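Local coordinates for protein trehalose-6-phosphate phosphatase (Neosartorya fumigata, PDB 5DXL) that is a phosphatase of the HAD superfamily, built from a Rossmann-like core domain and a smaller cap domain carrying an antiparallel sheet, at residues 26-29 against 30-34; 41-45 against 46-50; 78-81 against 82-85; 142-145 against 146-150; 160-163 against 164-168. All blocks are in the same frame, centred on the assembly; numbering follows the deposited sequence.

Contact 1 (26-29 against 30-34); sequences DYDG and TLTPI
Thr32 lays its CG2 methyl over one face of the Tyr27 ring in a CH-pi contact, 4.0 Å from the ring centroid and shifted toward the rim, while Leu31 meets the ring at its edge, with its CD1 3.9 Å from Tyr27 CD1. The loop begins with Asp-Tyr-Asp-Gly-Thr, the DxDGT signature of HAD motif I, directly after strand 21-25. Beneath the side chains the backbone is tightly coiled. Tyr27 O takes two bonds: Leu31 N lies in the carbonyl plane at 2.8 Å, and Thr30 N comes from above that plane at 3.0 Å. Gly29 N adds a weak bond to Thr32 O. Gly29 suits its place because its phi is positive (76°) and Ile34 CD1 presses to 3.4 Å from its CA.

With Tyr27 CG anti to the backbone N (chi1 177°), the ring lies alongside Leu31 and Thr32, and its hydroxyl bonds Ala41 O. Leu31 runs on to the apolar side of helix 259-270. Among the acids, Asp28 pairs through OD2 with Arg68, and Asp26 through OD1 with Lys190; OD2 of Asp26 faces the acidic group of Asp217, Asp218 and Asp221. Asp28 OD1 receives a water proton at 2.7 Å, and that same water donates to Pro33 O at 2.6 Å.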
loop_
_atom_site.group_PDB
_atom_site.type_symbol
_atom_site.label_atom_id
_atom_site.label_comp_id
_atom_site.label_asym_id
_atom_site.label_seq_id
_atom_site.Cartn_x
_atom_site.Cartn_y
_atom_site.Cartn_z
ATOM N N ASP A 26 -4.786 -1.444 3.302
ATOM C CA ASP A 26 -3.598 -1.909 4.004
ATOM C C ASP A 26 -4.080 -3.008 4.956
ATOM O O ASP A 26 -5.272 -3.088 5.261
ATOM C CB ASP A 26 -2.913 -0.744 4.741
ATOM C CG ASP A 26 -1.485 -1.061 5.199
ATOM O OD1 ASP A 26 -0.991 -2.181 5.006
ATOM O OD2 ASP A 26 -0.846 -0.149 5.758
ATOM N N TYR A 27 -3.172 -3.875 5.402
ATOM C CA TYR A 27 -3.575 -4.947 6.306
ATOM C C TYR A 27 -3.231 -4.595 7.766
ATOM O O TYR A 27 -4.115 -4.249 8.550
ATOM C CB TYR A 27 -2.932 -6.289 5.898
ATOM C CG TYR A 27 -3.281 -7.371 6.878
ATOM C CD1 TYR A 27 -4.596 -7.803 7.003
ATOM C CD2 TYR A 27 -2.318 -7.917 7.712
ATOM C CE1 TYR A 27 -4.948 -8.767 7.930
ATOM C CE2 TYR A 27 -2.659 -8.888 8.649
ATOM C CZ TYR A 27 -3.974 -9.299 8.751
ATOM O OH TYR A 27 -4.325 -10.258 9.669
ATOM N N ASP A 28 -1.957 -4.681 8.129
ATOM C CA ASP A 28 -1.563 -4.377 9.505
ATOM C C ASP A 28 -1.915 -2.951 9.892
ATOM O O ASP A 28 -1.714 -2.027 9.114
ATOM C CB ASP A 28 -0.061 -4.604 9.689
ATOM C CG ASP A 28 0.302 -6.066 9.640
ATOM O OD1 ASP A 28 -0.005 -6.781 10.620
ATOM O OD2 ASP A 28 0.864 -6.512 8.623
ATOM N N GLY A 29 -2.452 -2.776 11.096
ATOM C CA GLY A 29 -2.869 -1.459 11.553
ATOM C C GLY A 29 -4.172 -0.932 10.971
ATOM O O GLY A 29 -4.673 0.110 11.406
ATOM N N THR A 30 -4.721 -1.656 10.001
ATOM C CA THR A 30 -5.882 -1.185 9.255
ATOM C C THR A 30 -7.021 -2.191 9.382
ATOM O O THR A 30 -8.084 -1.851 9.893
ATOM C CB THR A 30 -5.518 -0.943 7.770
ATOM O OG1 THR A 30 -4.504 0.060 7.686
ATOM C CG2 THR A 30 -6.745 -0.456 6.987
ATOM N N LEU A 31 -6.789 -3.436 8.969
ATOM C CA LEU A 31 -7.777 -4.497 9.133
ATOM C C LEU A 31 -7.599 -5.221 10.463
ATOM O O LEU A 31 -8.501 -5.921 10.921
ATOM C CB LEU A 31 -7.688 -5.505 7.979
ATOM C CG LEU A 31 -8.112 -4.961 6.616
ATOM C CD1 LEU A 31 -7.694 -5.898 5.471
ATOM C CD2 LEU A 31 -9.627 -4.759 6.632
ATOM N N THR A 32 -6.427 -5.047 11.069
ATOM C CA THR A 32 -6.089 -5.744 12.309
ATOM C C THR A 32 -5.197 -4.834 13.146
ATOM O O THR A 32 -4.484 -4.002 12.611
ATOM C CB THR A 32 -5.396 -7.090 12.014
ATOM O OG1 THR A 32 -5.450 -7.938 13.172
ATOM C CG2 THR A 32 -3.954 -6.889 11.557
ATOM N N PRO A 33 -5.253 -4.967 14.473
ATOM C CA PRO A 33 -4.462 -4.050 15.299
ATOM C C PRO A 33 -2.949 -4.179 15.127
ATOM O O PRO A 33 -2.450 -5.252 14.773
ATOM C CB PRO A 33 -4.870 -4.441 16.730
ATOM C CG PRO A 33 -6.234 -5.015 16.583
ATOM C CD PRO A 33 -6.212 -5.755 15.268
ATOM N N ILE A 34 -2.239 -3.074 15.355
ATOM C CA ILE A 34 -0.784 -3.077 15.475
ATOM C C ILE A 34 -0.376 -3.968 16.637
ATOM O O ILE A 34 -0.911 -3.840 17.738
ATOM C CB ILE A 34 -0.213 -1.669 15.725
ATOM C CG1 ILE A 34 -0.555 -0.742 14.565
ATOM C CG2 ILE A 34 1.298 -1.741 15.924
ATOM C CD1 ILE A 34 0.071 -1.178 13.303
HETATM O O HOH W 1 -0.825 -5.315 12.704
#

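Contact 2 (41-45 against 46-50); sequences AIPSD and RVLRT
Arg46, in the first turn of helix 45-56, brings its CB to 3.6 Å from Ser44 OG, then sends its long chain outward to the surface, as suits an exposed arginine. Val47 follows and supplies the amide that needs a cap: Val47 N donates to Ser44 OG over 3.0 Å, nearly straight at 168°. That bond depends on the serine rotamer, for OG stands between its own backbone N and carbonyl carbon (chi1 78°) and so turns back over the amides at the helix start. The branched Val47 meanwhile packs CG2 beside the same hydroxyl and points inward to Ile263 of helix 259-270.

Leu48 joins backbone and side-chain contacts. Its N donates to Ser44 O, the first regular bond of the helix, and its CD2 lies 3.6 Å from Pro43 CG, so that the ring and the isobutyl group clasp across the cap. Leu48 also touches Met77, and Pro43 touches Trp76, both of helix 70-77. At Arg49, N bonds to Asp45 O at 2.9 Å, and its chain folds back until that oxygen sits 3.6 Å above the guanidinium plane; the edge of this group meets the face of the Arg46 guanidinium. Thr50 closes the turn, with OG1 giving Arg46 O a second bond (2.6 Å) from the face opposite to its own N. Ser44 is the N-cap, and Pro43 (N') packed on Leu48 (N4) forms the hydrophobic staple that accompanies it at the start of an alpha helix.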
loop_
_atom_site.group_PDB
_atom_site.type_symbol
_atom_site.label_atom_id
_atom_site.label_comp_id
_atom_site.label_asym_id
_atom_site.label_seq_id
_atom_site.Cartn_x
_atom_site.Cartn_y
_atom_site.Cartn_z
ATOM N N ALA A 41 -0.936 -11.090 14.543
ATOM C CA ALA A 41 -1.759 -10.343 13.598
ATOM C C ALA A 41 -2.173 -11.225 12.431
ATOM O O ALA A 41 -2.540 -10.722 11.376
ATOM C CB ALA A 41 -1.023 -9.102 13.090
ATOM N N ILE A 42 -2.071 -12.539 12.621
ATOM C CA ILE A 42 -2.740 -13.500 11.749
ATOM C C ILE A 42 -4.218 -13.179 11.806
ATOM O O ILE A 42 -4.763 -12.996 12.902
ATOM C CB ILE A 42 -2.460 -14.949 12.194
ATOM C CG1 ILE A 42 -1.100 -15.399 11.664
ATOM C CG2 ILE A 42 -3.553 -15.889 11.725
ATOM C CD1 ILE A 42 -0.553 -16.617 12.360
ATOM N N PRO A 43 -4.868 -13.057 10.636
ATOM C CA PRO A 43 -6.242 -12.568 10.609
ATOM C C PRO A 43 -7.147 -13.452 11.432
ATOM O O PRO A 43 -7.132 -14.680 11.282
ATOM C CB PRO A 43 -6.616 -12.622 9.118
ATOM C CG PRO A 43 -5.675 -13.626 8.529
ATOM C CD PRO A 43 -4.391 -13.409 9.287
ATOM N N SER A 44 -7.900 -12.821 12.320
ATOM C CA SER A 44 -8.950 -13.499 13.047
ATOM C C SER A 44 -9.947 -14.094 12.070
ATOM O O SER A 44 -10.009 -13.685 10.900
ATOM C CB SER A 44 -9.663 -12.534 13.986
ATOM O OG SER A 44 -10.568 -11.724 13.255
ATOM N N ASP A 45 -10.731 -15.056 12.547
ATOM C CA ASP A 45 -11.826 -15.600 11.760
ATOM C C ASP A 45 -12.799 -14.505 11.314
ATOM O O ASP A 45 -13.328 -14.556 10.207
ATOM C CB ASP A 45 -12.584 -16.671 12.551
ATOM C CG ASP A 45 -11.774 -17.943 12.747
ATOM O OD1 ASP A 45 -10.713 -18.094 12.100
ATOM O OD2 ASP A 45 -12.215 -18.801 13.543
ATOM N N ARG A 46 -13.035 -13.519 12.177
ATOM C CA ARG A 46 -13.953 -12.436 11.840
ATOM C C ARG A 46 -13.437 -11.607 10.662
ATOM O O ARG A 46 -14.198 -11.288 9.742
ATOM C CB ARG A 46 -14.194 -11.517 13.040
ATOM C CG ARG A 46 -15.102 -10.338 12.698
ATOM C CD ARG A 46 -15.473 -9.518 13.928
ATOM N NE ARG A 46 -16.263 -10.300 14.872
ATOM C CZ ARG A 46 -17.587 -10.404 14.828
ATOM N NH1 ARG A 46 -18.271 -9.767 13.884
ATOM N NH2 ARG A 46 -18.229 -11.141 15.728
ATOM N N VAL A 47 -12.155 -11.258 10.697
ATOM C CA VAL A 47 -11.546 -10.481 9.609
ATOM C C VAL A 47 -11.651 -11.271 8.307
ATOM O O VAL A 47 -12.059 -10.735 7.275
ATOM C CB VAL A 47 -10.076 -10.124 9.903
ATOM C CG1 VAL A 47 -9.405 -9.558 8.664
ATOM C CG2 VAL A 47 -9.993 -9.108 11.053
ATOM N N LEU A 48 -11.322 -12.559 8.368
ATOM C CA LEU A 48 -11.373 -13.405 7.177
ATOM C C LEU A 48 -12.782 -13.571 6.619
ATOM O O LEU A 48 -12.971 -13.526 5.394
ATOM C CB LEU A 48 -10.772 -14.779 7.484
ATOM C CG LEU A 48 -9.265 -14.734 7.685
ATOM C CD1 LEU A 48 -8.733 -16.114 8.069
ATOM C CD2 LEU A 48 -8.585 -14.220 6.425
ATOM N N ARG A 49 -13.767 -13.776 7.495
ATOM C CA ARG A 49 -15.161 -13.863 7.064
ATOM C C ARG A 49 -15.583 -12.589 6.358
ATOM O O ARG A 49 -16.261 -12.621 5.342
ATOM C CB ARG A 49 -16.112 -14.091 8.248
ATOM C CG ARG A 49 -16.223 -15.513 8.753
ATOM C CD ARG A 49 -17.461 -15.663 9.642
ATOM N NE ARG A 49 -17.550 -14.630 10.677
ATOM C CZ ARG A 49 -16.942 -14.700 11.860
ATOM N NH1 ARG A 49 -16.189 -15.751 12.162
ATOM N NH2 ARG A 49 -17.081 -13.718 12.742
ATOM N N THR A 50 -15.200 -11.466 6.949
ATOM C CA THR A 50 -15.568 -10.152 6.445
ATOM C C THR A 50 -15.006 -9.930 5.044
ATOM O O THR A 50 -15.714 -9.472 4.145
ATOM C CB THR A 50 -15.067 -9.062 7.407
ATOM O OG1 THR A 50 -15.615 -9.313 8.710
ATOM C CG2 THR A 50 -15.497 -7.678 6.948
#

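Contact 3 (78-81 against 82-85); sequences GHIP and ELGL
Ile80 and Leu83 pack their branched ends together, CG2 of the isoleucine lying 3.7 Å from CG of the leucine, with the two side chains meeting at a slant. Ile80 holds CG1 anti to its carbonyl carbon (chi1 -55°), which leaves CG2 turned to Leu83 and lets CD1 come to 4.0 Å from Leu83 CD1. Both aliphatic chains suit a place covered by helix 45-56, where Ile80 rests on Lys52 and Leu83 on Ala55.

Glu82 behaves differently. Its chain bends at the second torsion (chi2 84°), bringing the carboxylate back along the Pro81 ring, with OE1 3.3 Å from Pro81 CD and 3.7 Å from Ile80 CG2. The backbone under these groups is a type I beta turn from Ile80 to Leu83, in which proline fits the second position because its fixed phi is the one required and it has no N-H to place. The turn carries the chain from helix 70-77 into strand 84-87, completing a beta-alpha-beta crossover from the parallel neighbour 60-65.

Leu83 N closes the turn on Ile80 O at 3.1 Å, coming from well above the carbonyl plane. That oxygen is also bonded by Arg94, whose guanidinium reaches the carbonyls of Gly78 and Leu83 as well. Further on, Leu85 points back so that CD1 lies 4.3 Å from Gly78 CA, and its side chain continues to Ile64 of strand 60-65.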
loop_
_atom_site.group_PDB
_atom_site.type_symbol
_atom_site.label_atom_id
_atom_site.label_comp_id
_atom_site.label_asym_id
_atom_site.label_seq_id
_atom_site.Cartn_x
_atom_site.Cartn_y
_atom_site.Cartn_z
ATOM N N GLY A 78 -4.989 -16.272 0.976
ATOM C CA GLY A 78 -4.950 -16.724 -0.403
ATOM C C GLY A 78 -6.055 -17.702 -0.778
ATOM O O GLY A 78 -6.305 -17.934 -1.959
ATOM N N HIS A 79 -6.711 -18.264 0.235
ATOM C CA HIS A 79 -7.815 -19.190 0.009
ATOM C C HIS A 79 -9.081 -18.472 -0.456
ATOM O O HIS A 79 -10.064 -19.124 -0.827
ATOM C CB HIS A 79 -8.120 -19.963 1.284
ATOM C CG HIS A 79 -8.630 -19.088 2.383
ATOM N ND1 HIS A 79 -7.820 -18.204 3.061
ATOM C CD2 HIS A 79 -9.877 -18.917 2.879
ATOM C CE1 HIS A 79 -8.541 -17.552 3.959
ATOM N NE2 HIS A 79 -9.794 -17.962 3.862
ATOM N N ILE A 80 -9.081 -17.140 -0.385
ATOM C CA ILE A 80 -10.166 -16.330 -0.937
ATOM C C ILE A 80 -9.753 -15.952 -2.355
ATOM O O ILE A 80 -8.978 -15.025 -2.565
ATOM C CB ILE A 80 -10.432 -15.079 -0.089
ATOM C CG1 ILE A 80 -10.702 -15.488 1.363
ATOM C CG2 ILE A 80 -11.597 -14.269 -0.664
ATOM C CD1 ILE A 80 -10.611 -14.352 2.355
ATOM N N PRO A 81 -10.254 -16.689 -3.350
ATOM C CA PRO A 81 -9.665 -16.554 -4.684
ATOM C C PRO A 81 -9.891 -15.180 -5.309
ATOM O O PRO A 81 -9.088 -14.748 -6.128
ATOM C CB PRO A 81 -10.377 -17.655 -5.489
ATOM C CG PRO A 81 -11.655 -17.888 -4.763
ATOM C CD PRO A 81 -11.355 -17.667 -3.311
ATOM N N GLU A 82 -10.949 -14.492 -4.897
ATOM C CA GLU A 82 -11.274 -13.207 -5.495
ATOM C C GLU A 82 -10.395 -12.058 -5.009
ATOM O O GLU A 82 -10.423 -10.974 -5.585
ATOM C CB GLU A 82 -12.745 -12.856 -5.225
ATOM C CG GLU A 82 -13.765 -13.864 -5.787
ATOM C CD GLU A 82 -14.012 -15.039 -4.867
ATOM O OE1 GLU A 82 -13.375 -15.130 -3.798
ATOM O OE2 GLU A 82 -14.858 -15.892 -5.218
ATOM N N LEU A 83 -9.635 -12.268 -3.938
ATOM C CA LEU A 83 -8.819 -11.163 -3.433
ATOM C C LEU A 83 -7.659 -10.879 -4.356
ATOM O O LEU A 83 -6.928 -11.793 -4.743
ATOM C CB LEU A 83 -8.254 -11.460 -2.048
ATOM C CG LEU A 83 -9.178 -11.479 -0.846
ATOM C CD1 LEU A 83 -8.328 -11.785 0.394
ATOM C CD2 LEU A 83 -9.867 -10.127 -0.695
ATOM N N GLY A 84 -7.471 -9.606 -4.678
ATOM C CA GLY A 84 -6.210 -9.168 -5.244
ATOM C C GLY A 84 -5.214 -8.987 -4.110
ATOM O O GLY A 84 -5.562 -8.441 -3.067
ATOM N N LEU A 85 -3.986 -9.466 -4.295
ATOM C CA LEU A 85 -2.974 -9.392 -3.235
ATOM C C LEU A 85 -1.720 -8.687 -3.734
ATOM O O LEU A 85 -1.173 -9.051 -4.764
ATOM C CB LEU A 85 -2.620 -10.791 -2.717
ATOM C CG LEU A 85 -3.820 -11.586 -2.176
ATOM C CD1 LEU A 85 -3.386 -13.026 -1.904
ATOM C CD2 LEU A 85 -4.401 -10.938 -0.906
#

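Contact 4 (142-145 against 146-150); sequences HYRR and ADPEY
Ala146 N donates to Tyr143 O over 3.0 Å, the one direct hydrogen bond between 142-145 and 146-150, and it closes a type I beta turn. The donor stands well above the carbonyl plane, and the N-H...O angle is 149°. Two waters span the same turn: one molecule gives protons to Arg144 O and Ala146 O, each at 2.9 Å, and another sits 2.7 Å from Tyr143 O and bridges toward Ala146 O.

Apolar contact is slight. Ala146 CB lies 4.3 Å from Tyr143 CB and nearer, at 3.3 Å, to Tyr143 O; its small methyl suits a buried place against Thr127.

A capping bond lies within 146-150. Asp147 is the N-cap, its CG anti to the backbone N (chi1 176°), and OD2 accepts from Tyr150 N at 2.9 Å on its anti side. Pro148 suits the first helical position, where no N-H is needed.

The turn links strand 139-142 of the four-stranded antiparallel sheet to helix 148-164. Tyr143 sets its ring against Trp141 and Ala179, and His142 stacks on Phe131 of the adjacent strand 131-134.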
loop_
_atom_site.group_PDB
_atom_site.type_symbol
_atom_site.label_atom_id
_atom_site.label_comp_id
_atom_site.label_asym_id
_atom_site.label_seq_id
_atom_site.Cartn_x
_atom_site.Cartn_y
_atom_site.Cartn_z
ATOM N N HIS A 142 23.966 2.604 5.241
ATOM C CA HIS A 142 23.793 2.997 6.645
ATOM C C HIS A 142 25.033 3.716 7.146
ATOM O O HIS A 142 26.141 3.259 6.894
ATOM C CB HIS A 142 23.556 1.768 7.538
ATOM C CG HIS A 142 22.270 1.037 7.278
ATOM N ND1 HIS A 142 21.122 1.277 8.004
ATOM C CD2 HIS A 142 21.962 0.052 6.403
ATOM C CE1 HIS A 142 20.158 0.477 7.579
ATOM N NE2 HIS A 142 20.644 -0.283 6.613
ATOM N N TYR A 143 24.867 4.805 7.896
ATOM C CA TYR A 143 26.048 5.515 8.395
ATOM C C TYR A 143 25.903 6.109 9.805
ATOM O O TYR A 143 26.639 7.026 10.170
ATOM C CB TYR A 143 26.436 6.616 7.399
ATOM C CG TYR A 143 25.373 7.636 7.131
ATOM C CD1 TYR A 143 25.279 8.789 7.913
ATOM C CD2 TYR A 143 24.458 7.465 6.103
ATOM C CE1 TYR A 143 24.299 9.735 7.678
ATOM C CE2 TYR A 143 23.471 8.409 5.859
ATOM C CZ TYR A 143 23.398 9.539 6.652
ATOM O OH TYR A 143 22.425 10.479 6.413
ATOM N N ARG A 144 24.998 5.574 10.619
ATOM C CA ARG A 144 24.825 6.116 11.970
ATOM C C ARG A 144 26.095 6.028 12.812
ATOM O O ARG A 144 26.315 6.877 13.667
ATOM C CB ARG A 144 23.674 5.398 12.702
ATOM C CG ARG A 144 23.376 5.968 14.096
ATOM C CD ARG A 144 23.074 7.463 14.018
ATOM N NE ARG A 144 22.958 8.116 15.317
ATOM C CZ ARG A 144 23.908 8.871 15.864
ATOM N NH1 ARG A 144 25.060 9.063 15.226
ATOM N NH2 ARG A 144 23.716 9.434 17.051
ATOM N N ARG A 145 26.938 5.030 12.564
ATOM C CA ARG A 145 28.129 4.847 13.383
ATOM C C ARG A 145 29.264 5.754 12.909
ATOM O O ARG A 145 30.294 5.865 13.575
ATOM C CB ARG A 145 28.580 3.385 13.369
ATOM C CG ARG A 145 27.615 2.428 14.079
ATOM C CD ARG A 145 27.526 2.713 15.574
ATOM N NE ARG A 145 28.821 2.525 16.234
ATOM C CZ ARG A 145 29.262 1.372 16.736
ATOM N NH1 ARG A 145 28.519 0.264 16.674
ATOM N NH2 ARG A 145 30.463 1.320 17.309
ATOM N N ALA A 146 29.073 6.399 11.764
ATOM C CA ALA A 146 30.082 7.327 11.257
ATOM C C ALA A 146 30.060 8.636 12.032
ATOM O O ALA A 146 29.098 8.946 12.735
ATOM C CB ALA A 146 29.863 7.591 9.778
ATOM N N ASP A 147 31.127 9.423 11.904
ATOM C CA ASP A 147 31.059 10.787 12.394
ATOM C C ASP A 147 29.782 11.445 11.883
ATOM O O ASP A 147 29.494 11.392 10.699
ATOM C CB ASP A 147 32.282 11.584 11.948
ATOM C CG ASP A 147 32.195 13.039 12.348
ATOM O OD1 ASP A 147 32.294 13.316 13.560
ATOM O OD2 ASP A 147 32.009 13.902 11.458
ATOM N N PRO A 148 29.002 12.056 12.781
ATOM C CA PRO A 148 27.705 12.617 12.386
ATOM C C PRO A 148 27.770 13.663 11.269
ATOM O O PRO A 148 27.029 13.544 10.298
ATOM C CB PRO A 148 27.189 13.231 13.685
ATOM C CG PRO A 148 27.798 12.380 14.747
ATOM C CD PRO A 148 29.175 12.040 14.244
ATOM N N GLU A 149 28.641 14.659 11.391
ATOM C CA GLU A 149 28.703 15.701 10.372
ATOM C C GLU A 149 29.260 15.183 9.047
ATOM O O GLU A 149 28.714 15.487 7.986
ATOM C CB GLU A 149 29.544 16.878 10.875
ATOM C CG GLU A 149 28.909 17.637 12.031
ATOM C CD GLU A 149 29.940 18.380 12.869
ATOM O OE1 GLU A 149 30.767 19.122 12.290
ATOM O OE2 GLU A 149 29.938 18.209 14.108
ATOM N N TYR A 150 30.344 14.415 9.106
ATOM C CA TYR A 150 30.964 13.922 7.885
ATOM C C TYR A 150 30.071 12.868 7.238
ATOM O O TYR A 150 29.952 12.822 6.024
ATOM C CB TYR A 150 32.364 13.358 8.148
ATOM C CG TYR A 150 33.123 12.984 6.888
ATOM C CD1 TYR A 150 33.405 13.936 5.915
ATOM C CD2 TYR A 150 33.570 11.686 6.675
ATOM C CE1 TYR A 150 34.092 13.605 4.760
ATOM C CE2 TYR A 150 34.282 11.345 5.521
ATOM C CZ TYR A 150 34.539 12.316 4.570
ATOM O OH TYR A 150 35.240 11.999 3.414
HETATM O O HOH W 2 26.482 9.349 11.560
HETATM O O HOH W 3 27.995 8.614 15.351
#

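Contact 5 (160-163 against 164-168); sequences KMLE and ETVAK
Thr165 OG1 donates to Met161 O at 2.7 Å, a side-chain bond made where helix 148-164 ends. The hydroxyl stands between its backbone N and carbonyl carbon (chi1 55°), which turns it back onto the last helical turn; residue 161 was built as selenomethionine. Glu164 N makes the regular helical bond to Lys160 O at 3.1 Å, with a weaker, longer approach to Met161 O.

Leu162 O is satisfied differently. Ala167 N, five residues on, meets it almost straight at 3.0 Å (168°), and Thr165 N gives it a weak second bond; the regular alpha pattern is broken at Thr165, and the chain passes into the short, weakly bonded helix 166-169. Lys168 N in turn donates to Thr165 O.

Among the charged groups, Lys160 is fully extended and Glu164 crosses it, with OE2 3.1 Å from Lys160 CE. The ammonium NZ remains 4.1 Å from that oxygen, beyond a salt bridge, although the attraction probably helps keep the two chains together at this exposed site. Glu163 instead pairs through OE2 with Arg159, a turn earlier.

Leu162 and Val166 suit the inner side, lying side by side with CD2 of the leucine 3.8 Å from CG2 of the valine. Together they cover Phe120, Val116 and Trp112 of helix 112-125 and reach Val174 and Val172 of strand 172-177, placing the helix junction over the antiparallel sheet.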
loop_
_atom_site.group_PDB
_atom_site.type_symbol
_atom_site.label_atom_id
_atom_site.label_comp_id
_atom_site.label_asym_id
_atom_site.label_seq_id
_atom_site.Cartn_x
_atom_site.Cartn_y
_atom_site.Cartn_z
ATOM N N LYS A 160 23.316 13.150 -4.245
ATOM C CA LYS A 160 23.348 13.983 -5.440
ATOM C C LYS A 160 23.869 13.181 -6.628
ATOM O O LYS A 160 23.310 13.240 -7.725
ATOM C CB LYS A 160 24.207 15.233 -5.213
ATOM C CG LYS A 160 24.390 16.064 -6.469
ATOM C CD LYS A 160 25.223 17.314 -6.216
ATOM C CE LYS A 160 25.578 18.002 -7.527
ATOM N NZ LYS A 160 26.045 19.401 -7.326
HETATM N N MSE A 161 24.918 12.402 -6.392
HETATM C CA MSE A 161 25.501 11.574 -7.436
HETATM C C MSE A 161 24.490 10.576 -8.000
HETATM O O MSE A 161 24.334 10.462 -9.216
HETATM C CB MSE A 161 26.721 10.836 -6.905
HETATM C CG MSE A 161 27.350 9.904 -7.903
HETATM SE SE MSE A 161 29.186 9.518 -7.392
HETATM C CE MSE A 161 29.836 11.335 -7.392
ATOM N N LEU A 162 23.800 9.866 -7.112
ATOM C CA LEU A 162 22.803 8.880 -7.537
ATOM C C LEU A 162 21.641 9.516 -8.301
ATOM O O LEU A 162 21.147 8.948 -9.278
ATOM C CB LEU A 162 22.272 8.109 -6.324
ATOM C CG LEU A 162 23.330 7.193 -5.706
ATOM C CD1 LEU A 162 22.849 6.573 -4.408
ATOM C CD2 LEU A 162 23.769 6.120 -6.693
ATOM N N GLU A 163 21.197 10.686 -7.855
ATOM C CA GLU A 163 20.079 11.367 -8.505
ATOM C C GLU A 163 20.415 11.793 -9.932
ATOM O O GLU A 163 19.553 11.777 -10.812
ATOM C CB GLU A 163 19.648 12.588 -7.688
ATOM C CG GLU A 163 18.908 12.244 -6.404
ATOM C CD GLU A 163 18.748 13.440 -5.476
ATOM O OE1 GLU A 163 19.515 14.417 -5.614
ATOM O OE2 GLU A 163 17.854 13.402 -4.605
ATOM N N GLU A 164 21.668 12.168 -10.156
ATOM C CA GLU A 164 22.083 12.689 -11.453
ATOM C C GLU A 164 22.512 11.595 -12.421
ATOM O O GLU A 164 22.746 11.859 -13.601
ATOM C CB GLU A 164 23.216 13.695 -11.269
ATOM C CG GLU A 164 22.754 14.996 -10.646
ATOM C CD GLU A 164 23.901 15.881 -10.213
ATOM O OE1 GLU A 164 25.073 15.502 -10.436
ATOM O OE2 GLU A 164 23.623 16.958 -9.646
ATOM N N THR A 165 22.622 10.368 -11.927
ATOM C CA THR A 165 23.080 9.267 -12.761
ATOM C C THR A 165 22.062 8.130 -12.768
ATOM O O THR A 165 21.222 8.040 -13.669
ATOM C CB THR A 165 24.459 8.735 -12.291
ATOM O OG1 THR A 165 24.399 8.374 -10.904
ATOM C CG2 THR A 165 25.535 9.803 -12.471
ATOM N N VAL A 166 22.131 7.282 -11.749
ATOM C CA VAL A 166 21.284 6.101 -11.655
ATOM C C VAL A 166 19.788 6.407 -11.804
ATOM O O VAL A 166 19.075 5.724 -12.543
ATOM C CB VAL A 166 21.524 5.378 -10.314
ATOM C CG1 VAL A 166 20.615 4.164 -10.191
ATOM C CG2 VAL A 166 22.986 4.977 -10.189
ATOM N N ALA A 167 19.318 7.448 -11.127
ATOM C CA ALA A 167 17.891 7.759 -11.104
ATOM C C ALA A 167 17.384 8.332 -12.425
ATOM O O ALA A 167 16.180 8.477 -12.630
ATOM C CB ALA A 167 17.588 8.723 -9.971
ATOM N N LYS A 168 18.298 8.676 -13.320
ATOM C CA LYS A 168 17.880 9.198 -14.613
ATOM C C LYS A 168 17.935 8.113 -15.682
ATOM O O LYS A 168 17.419 8.294 -16.782
ATOM C CB LYS A 168 18.739 10.405 -15.001
ATOM C CG LYS A 168 18.421 11.643 -14.166
ATOM C CD LYS A 168 19.113 12.892 -14.682
ATOM C CE LYS A 168 18.341 14.148 -14.292
ATOM N NZ LYS A 168 17.111 14.330 -15.125
#

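How the contacts relate
Contacts 1, 2 and 3 belong to the core domain around the eight-stranded sheet, whereas contacts 4 and 5 lie in the part built on the four-stranded antiparallel sheet, with centres more than 30 Å from those of the first group. Contact 1 is the most buried and mixes an aromatic packing with acidic groups; it touches contact 2, which in turn packs on contact 3 through Leu48. Contacts 4 and 5 share helix 148-164, one at its start and one at its end, with centres about 22 Å apart. Contact 4 is a watery surface turn, while contact 5 joins exposed charges to an apolar inner side. Contacts 2 and 4 both carry N-caps, serine in one and aspartate in the other.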